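Side-chain contacts in amide synthase (Vibrio cholerae, PDB 1L5A), which catalyses amide bond formation in vibriobactin assembly, as a stand-alone condensation enzyme of the nonribosomal peptide synthetase family: residues A301-S304 with L305-G309; Q179-Q182 with F183-Y187. One frame throughout, in Å; residues are numbered along the deposited sequence.

Interaction 1 of 2, residues A301-S304 with L305-G309; sequences AIRS and LYLHG
The Tyr306 ring presents its CD1 corner to one face of the Arg303 guanidinium, 3.6 Å above that plane and displaced toward the rim, with the two flat groups turned 72° apart. One face of the tyrosine ring has Ile302 O above it, likewise off centre, while the His308 imidazole receives Ser304 O at its edge, close to the ring plane. These are neighbours along the last turns of helix 291-307, in the acyltransferase-like fold of the condensation domain, and they end where His308 leaves helical geometry. The arginine leaves the backbone with CG opposite N (chi1 -175°), then bends at chi2 and chi3, which carries the guanidinium forward to the tyrosine three residues on. This cation also makes cation-pi contacts with Trp264 of its own chain and with Trp178 of the second subunit, which places it at the boundary between two copies of the protein. Ile302 runs beside Tyr306 in the same direction, with Ile302 CG2 3.5 Å from Tyr306 CZ; the hydroxyl beyond is hydrogen-bonded to Asp236. Leu307 crosses Arg303 nearly at a right angle, Leu307 CD1 coming 4.1 Å from Arg303 CG. Regular i to i+4 bonds continue to Leu307 N, which is 3.0 Å from Arg303 O. At the next carbonyl a side chain joins in: Ser304 O accepts a weak bond from His308 N, at 3.4 Å, and a nearly straight one (166°) from the imidazole, His308 ND1 lying 2.9 Å from Ser304 O.

Interaction 2 of 2, residues Q179-Q182 with F183-Y187; sequences QDKQ and FWQGY
Gln182 and Gln185 bring their side-chain oxygens close on one flank of helix 175-189, three residues apart, with Gln182 OE1 3.5 Å from Gln185 OE1 and the amide planes 56° apart. As modelled this is acceptor beside acceptor, a proximity and not a bond. The two chains arrive differently. Gln182 bends at chi2 (70°), whereas Gln185 stays extended beyond CG, so a curled side chain ends near a straight one. Closer to the backbone, Gln185 CB packs on the carbonyls of the preceding turn, 3.2 Å from Lys181 O. The long Lys181 chain runs out nearby, and its CE comes within 4.2 Å of Gln185 NE2. Phe183 touches the preceding residues with its first carbon, Phe183 CB lying 3.4 Å from Asp180 O; its ring then leads away from them. That ring sets an edge atom over the neighbouring indole, Phe183 CE2 standing 3.7 Å above the centre of the Trp184 ring plane. Beneath these side chains runs an unbroken series of i to i+4 helix bonds, from Phe183 N to Gln179 O (2.9 Å) through to Gly186 N and Gln182 O (3.1 Å). The helix is thus two-sided. Its glutamines lie on a more exposed flank, while Phe183, Trp184 and Tyr187 face into the condensation domain: Phe183 meets Ser304 on helix 291-307 and stacks on the His308 ring just after it, Trp184 lies against Leu279 of strand 277-282 and Ile316 of helix 313-319, and Tyr187 reaches Leu281 and Leu282 at the end of that same strand.

How the interactions relate
Interaction 2 lies within helix 175-189, while interaction 1 spans the end of helix 291-307 and the first residues beyond it; the two helices pack together, the contact centres 11 Å apart, interaction 2 lying farther out, about 25 Å from the chain centre against 17 Å. Trp184 NE1 probably hydrogen-bonds to His308 O, and Leu305 rests on the same indole, so aromatic residues of 183-187 cover the end of helix 291-307. Chemistry follows place. Interaction 1 reaches the second subunit; interaction 2, with glutamine oxygens close together on its exposed flank and aromatic rings on its inner one, touches no other chain. A side chain supplements the closing helical bonds in 305-309; backbone bonds alone continue through 183-187.

Interaction 1 of 2, residues A301-S304 with L305-G309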
ATOM      1  N   ALA A 301     -13.431 -13.196  -9.163  1.00 42.41           N
ATOM      2  CA  ALA A 301     -14.001 -13.614  -7.885  1.00 38.94           C
ATOM      3  C   ALA A 301     -12.890 -14.259  -7.055  1.00 40.87           C
ATOM      4  O   ALA A 301     -12.784 -14.030  -5.843  1.00 32.76           O
ATOM      5  CB  ALA A 301     -15.142 -14.611  -8.115  1.00 34.76           C
ATOM      6  N   ILE A 302     -12.061 -15.063  -7.717  1.00 35.98           N
ATOM      7  CA  ILE A 302     -10.960 -15.712  -7.031  1.00 38.42           C
ATOM      8  C   ILE A 302      -9.980 -14.664  -6.540  1.00 41.37           C
ATOM      9  O   ILE A 302      -9.596 -14.661  -5.361  1.00 44.93           O
ATOM     10  CB  ILE A 302     -10.229 -16.702  -7.950  1.00 36.18           C
ATOM     11  CG1 ILE A 302     -11.147 -17.897  -8.252  1.00 30.22           C
ATOM     12  CG2 ILE A 302      -8.944 -17.168  -7.279  1.00 24.22           C
ATOM     13  CD1 ILE A 302     -10.669 -18.786  -9.378  1.00 26.05           C
ATOM     14  N   ARG A 303      -9.589 -13.765  -7.443  1.00 40.72           N
ATOM     15  CA  ARG A 303      -8.647 -12.695  -7.106  1.00 41.54           C
ATOM     16  C   ARG A 303      -9.123 -11.918  -5.881  1.00 42.22           C
ATOM     17  O   ARG A 303      -8.355 -11.585  -4.966  1.00 41.12           O
ATOM     18  CB  ARG A 303      -8.528 -11.714  -8.253  1.00 36.78           C
ATOM     19  CG  ARG A 303      -7.480 -10.673  -8.006  1.00 30.07           C
ATOM     20  CD  ARG A 303      -6.210 -11.188  -8.610  1.00 38.99           C
ATOM     21  NE  ARG A 303      -5.166 -11.435  -7.634  1.00 37.10           N
ATOM     22  CZ  ARG A 303      -4.183 -12.304  -7.839  1.00 43.93           C
ATOM     23  NH1 ARG A 303      -4.130 -12.991  -8.981  1.00 34.82           N
ATOM     24  NH2 ARG A 303      -3.269 -12.505  -6.900  1.00 46.78           N
ATOM     25  N   SER A 304     -10.410 -11.610  -5.903  1.00 38.24           N
ATOM     26  CA  SER A 304     -11.030 -10.894  -4.821  1.00 39.20           C
ATOM     27  C   SER A 304     -10.787 -11.654  -3.515  1.00 42.85           C
ATOM     28  O   SER A 304     -10.592 -11.035  -2.473  1.00 41.62           O
ATOM     29  CB  SER A 304     -12.523 -10.762  -5.107  1.00 34.37           C
ATOM     30  OG  SER A 304     -13.182 -10.119  -4.046  1.00 49.52           O
ATOM     31  N   LEU A 305     -10.794 -12.988  -3.567  1.00 40.56           N
ATOM     32  CA  LEU A 305     -10.564 -13.777  -2.357  1.00 40.81           C
ATOM     33  C   LEU A 305      -9.134 -13.538  -1.850  1.00 36.28           C
ATOM     34  O   LEU A 305      -8.904 -13.328  -0.664  1.00 26.57           O
ATOM     35  CB  LEU A 305     -10.776 -15.272  -2.624  1.00 39.26           C
ATOM     36  CG  LEU A 305     -12.166 -15.784  -3.021  1.00 46.44           C
ATOM     37  CD1 LEU A 305     -12.081 -17.284  -3.172  1.00 46.00           C
ATOM     38  CD2 LEU A 305     -13.231 -15.434  -1.970  1.00 43.11           C
ATOM     39  N   TYR A 306      -8.174 -13.568  -2.760  1.00 32.11           N
ATOM     40  CA  TYR A 306      -6.782 -13.341  -2.378  1.00 38.59           C
ATOM     41  C   TYR A 306      -6.564 -11.955  -1.748  1.00 35.93           C
ATOM     42  O   TYR A 306      -5.823 -11.828  -0.779  1.00 32.17           O
ATOM     43  CB  TYR A 306      -5.875 -13.493  -3.603  1.00 38.03           C
ATOM     44  CG  TYR A 306      -5.967 -14.840  -4.275  1.00 37.13           C
ATOM     45  CD1 TYR A 306      -5.579 -14.996  -5.610  1.00 37.27           C
ATOM     46  CD2 TYR A 306      -6.368 -15.978  -3.562  1.00 36.11           C
ATOM     47  CE1 TYR A 306      -5.576 -16.252  -6.223  1.00 31.20           C
ATOM     48  CE2 TYR A 306      -6.365 -17.247  -4.166  1.00 36.92           C
ATOM     49  CZ  TYR A 306      -5.966 -17.374  -5.494  1.00 36.39           C
ATOM     50  OH  TYR A 306      -5.938 -18.608  -6.093  1.00 34.42           O
ATOM     51  N   LEU A 307      -7.204 -10.925  -2.297  1.00 34.38           N
ATOM     52  CA  LEU A 307      -7.047  -9.571  -1.766  1.00 35.76           C
ATOM     53  C   LEU A 307      -7.530  -9.411  -0.321  1.00 35.30           C
ATOM     54  O   LEU A 307      -6.992  -8.595   0.431  1.00 35.67           O
ATOM     55  CB  LEU A 307      -7.757  -8.560  -2.678  1.00 35.48           C
ATOM     56  CG  LEU A 307      -7.087  -8.418  -4.055  1.00 40.13           C
ATOM     57  CD1 LEU A 307      -8.058  -7.833  -5.059  1.00 33.02           C
ATOM     58  CD2 LEU A 307      -5.832  -7.555  -3.938  1.00 33.34           C
ATOM     59  N   HIS A 308      -8.535 -10.185   0.078  1.00 30.58           N
ATOM     60  CA  HIS A 308      -9.034 -10.093   1.446  1.00 29.75           C
ATOM     61  C   HIS A 308      -8.617 -11.361   2.187  1.00 34.47           C
ATOM     62  O   HIS A 308      -9.013 -11.584   3.340  1.00 32.62           O
ATOM     63  CB  HIS A 308     -10.561  -9.940   1.448  1.00 37.98           C
ATOM     64  CG  HIS A 308     -11.051  -8.765   0.652  1.00 42.47           C
ATOM     65  ND1 HIS A 308     -11.274  -8.826  -0.708  1.00 41.55           N
ATOM     66  CD2 HIS A 308     -11.290  -7.481   1.014  1.00 41.95           C
ATOM     67  CE1 HIS A 308     -11.626  -7.633  -1.151  1.00 37.29           C
ATOM     68  NE2 HIS A 308     -11.643  -6.797  -0.127  1.00 43.07           N
ATOM     69  N   GLY A 309      -7.772 -12.153   1.516  1.00 28.13           N
ATOM     70  CA  GLY A 309      -7.290 -13.421   2.033  1.00 27.29           C
ATOM     71  C   GLY A 309      -6.477 -13.537   3.317  1.00 31.80           C
ATOM     72  O   GLY A 309      -6.347 -14.634   3.860  1.00 34.51           O
TER

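Interaction 2 of 2, residues Q179-Q182 with F183-Y187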
ATOM      1  N   GLN A 179     -11.337  -3.621   6.553  1.00 38.10           N
ATOM      2  CA  GLN A 179     -11.931  -3.691   5.230  1.00 44.36           C
ATOM      3  C   GLN A 179     -12.144  -5.172   4.928  1.00 44.74           C
ATOM      4  O   GLN A 179     -13.139  -5.554   4.318  1.00 46.96           O
ATOM      5  CB  GLN A 179     -11.003  -3.111   4.177  1.00 43.38           C
ATOM      6  CG  GLN A 179     -10.837  -1.620   4.261  1.00 65.03           C
ATOM      7  CD  GLN A 179      -9.603  -1.146   3.523  1.00 72.28           C
ATOM      8  OE1 GLN A 179      -9.267  -1.660   2.443  1.00 65.51           O
ATOM      9  NE2 GLN A 179      -8.916  -0.155   4.097  1.00 72.59           N
ATOM     10  N   ASP A 180     -11.200  -6.004   5.354  1.00 41.50           N
ATOM     11  CA  ASP A 180     -11.309  -7.429   5.095  1.00 40.13           C
ATOM     12  C   ASP A 180     -12.532  -8.005   5.811  1.00 39.86           C
ATOM     13  O   ASP A 180     -13.371  -8.643   5.172  1.00 34.53           O
ATOM     14  CB  ASP A 180     -10.017  -8.165   5.504  1.00 37.54           C
ATOM     15  CG  ASP A 180      -8.869  -7.936   4.509  1.00 40.53           C
ATOM     16  OD1 ASP A 180      -9.138  -7.563   3.340  1.00 37.93           O
ATOM     17  OD2 ASP A 180      -7.697  -8.150   4.892  1.00 34.20           O
ATOM     18  N   LYS A 181     -12.650  -7.772   7.116  1.00 34.36           N
ATOM     19  CA  LYS A 181     -13.808  -8.268   7.850  1.00 34.68           C
ATOM     20  C   LYS A 181     -15.072  -7.827   7.120  1.00 40.56           C
ATOM     21  O   LYS A 181     -15.989  -8.620   6.888  1.00 44.62           O
ATOM     22  CB  LYS A 181     -13.829  -7.702   9.261  1.00 34.30           C
ATOM     23  CG  LYS A 181     -15.118  -7.970   9.998  1.00 28.92           C
ATOM     24  CD  LYS A 181     -14.979  -7.593  11.451  1.00 32.97           C
ATOM     25  CE  LYS A 181     -16.259  -7.850  12.209  1.00 35.10           C
ATOM     26  NZ  LYS A 181     -16.025  -7.709  13.675  1.00 46.68           N
ATOM     27  N   GLN A 182     -15.104  -6.549   6.761  1.00 44.56           N
ATOM     28  CA  GLN A 182     -16.226  -5.962   6.040  1.00 45.87           C
ATOM     29  C   GLN A 182     -16.572  -6.826   4.824  1.00 42.74           C
ATOM     30  O   GLN A 182     -17.709  -7.261   4.653  1.00 40.57           O
ATOM     31  CB  GLN A 182     -15.851  -4.551   5.578  1.00 55.04           C
ATOM     32  CG  GLN A 182     -16.982  -3.771   4.937  1.00 70.35           C
ATOM     33  CD  GLN A 182     -18.043  -3.361   5.946  1.00 79.20           C
ATOM     34  OE1 GLN A 182     -18.421  -4.145   6.826  1.00 80.89           O
ATOM     35  NE2 GLN A 182     -18.538  -2.128   5.819  1.00 79.41           N
ATOM     36  N   PHE A 183     -15.563  -7.094   4.003  1.00 36.87           N
ATOM     37  CA  PHE A 183     -15.739  -7.869   2.793  1.00 35.80           C
ATOM     38  C   PHE A 183     -16.271  -9.294   2.972  1.00 41.50           C
ATOM     39  O   PHE A 183     -17.178  -9.706   2.233  1.00 40.07           O
ATOM     40  CB  PHE A 183     -14.425  -7.906   2.011  1.00 35.17           C
ATOM     41  CG  PHE A 183     -14.414  -8.910   0.889  1.00 38.53           C
ATOM     42  CD1 PHE A 183     -14.829  -8.555  -0.380  1.00 31.63           C
ATOM     43  CD2 PHE A 183     -14.021 -10.233   1.126  1.00 39.18           C
ATOM     44  CE1 PHE A 183     -14.858  -9.497  -1.408  1.00 34.13           C
ATOM     45  CE2 PHE A 183     -14.048 -11.180   0.114  1.00 38.17           C
ATOM     46  CZ  PHE A 183     -14.470 -10.813  -1.161  1.00 41.20           C
ATOM     47  N   TRP A 184     -15.717 -10.054   3.916  1.00 36.40           N
ATOM     48  CA  TRP A 184     -16.191 -11.424   4.094  1.00 39.78           C
ATOM     49  C   TRP A 184     -17.598 -11.378   4.636  1.00 40.23           C
ATOM     50  O   TRP A 184     -18.437 -12.189   4.258  1.00 39.26           O
ATOM     51  CB  TRP A 184     -15.278 -12.248   5.024  1.00 33.89           C
ATOM     52  CG  TRP A 184     -13.962 -12.535   4.402  1.00 35.70           C
ATOM     53  CD1 TRP A 184     -12.790 -11.875   4.640  1.00 30.10           C
ATOM     54  CD2 TRP A 184     -13.705 -13.419   3.296  1.00 32.87           C
ATOM     55  NE1 TRP A 184     -11.828 -12.277   3.742  1.00 31.19           N
ATOM     56  CE2 TRP A 184     -12.358 -13.224   2.908  1.00 26.09           C
ATOM     57  CE3 TRP A 184     -14.484 -14.348   2.591  1.00 29.04           C
ATOM     58  CZ2 TRP A 184     -11.772 -13.919   1.849  1.00 28.91           C
ATOM     59  CZ3 TRP A 184     -13.901 -15.046   1.528  1.00 28.43           C
ATOM     60  CH2 TRP A 184     -12.555 -14.826   1.170  1.00 33.21           C
ATOM     61  N   GLN A 185     -17.861 -10.411   5.505  1.00 37.56           N
ATOM     62  CA  GLN A 185     -19.194 -10.257   6.078  1.00 43.94           C
ATOM     63  C   GLN A 185     -20.259 -10.078   4.973  1.00 45.86           C
ATOM     64  O   GLN A 185     -21.320 -10.701   4.989  1.00 43.18           O
ATOM     65  CB  GLN A 185     -19.200  -9.047   6.987  1.00 43.88           C
ATOM     66  CG  GLN A 185     -20.366  -8.960   7.927  1.00 52.58           C
ATOM     67  CD  GLN A 185     -20.264  -7.720   8.797  1.00 65.54           C
ATOM     68  OE1 GLN A 185     -20.494  -6.597   8.328  1.00 68.62           O
ATOM     69  NE2 GLN A 185     -19.884  -7.911  10.065  1.00 64.04           N
ATOM     70  N   GLY A 186     -19.960  -9.229   4.001  1.00 42.31           N
ATOM     71  CA  GLY A 186     -20.917  -9.003   2.946  1.00 37.93           C
ATOM     72  C   GLY A 186     -21.005 -10.151   1.980  1.00 40.66           C
ATOM     73  O   GLY A 186     -22.083 -10.455   1.479  1.00 44.95           O
ATOM     74  N   TYR A 187     -19.865 -10.785   1.720  1.00 39.93           N
ATOM     75  CA  TYR A 187     -19.775 -11.911   0.796  1.00 33.82           C
ATOM     76  C   TYR A 187     -20.688 -13.050   1.224  1.00 39.95           C
ATOM     77  O   TYR A 187     -21.415 -13.621   0.403  1.00 37.09           O
ATOM     78  CB  TYR A 187     -18.340 -12.426   0.750  1.00 35.35           C
ATOM     79  CG  TYR A 187     -18.052 -13.373  -0.396  1.00 32.02           C
ATOM     80  CD1 TYR A 187     -18.356 -13.014  -1.704  1.00 26.45           C
ATOM     81  CD2 TYR A 187     -17.403 -14.592  -0.181  1.00 27.15           C
ATOM     82  CE1 TYR A 187     -18.016 -13.826  -2.778  1.00 31.97           C
ATOM     83  CE2 TYR A 187     -17.057 -15.426  -1.261  1.00 31.92           C
ATOM     84  CZ  TYR A 187     -17.366 -15.026  -2.554  1.00 36.29           C
ATOM     85  OH  TYR A 187     -17.018 -15.807  -3.639  1.00 48.90           O
TER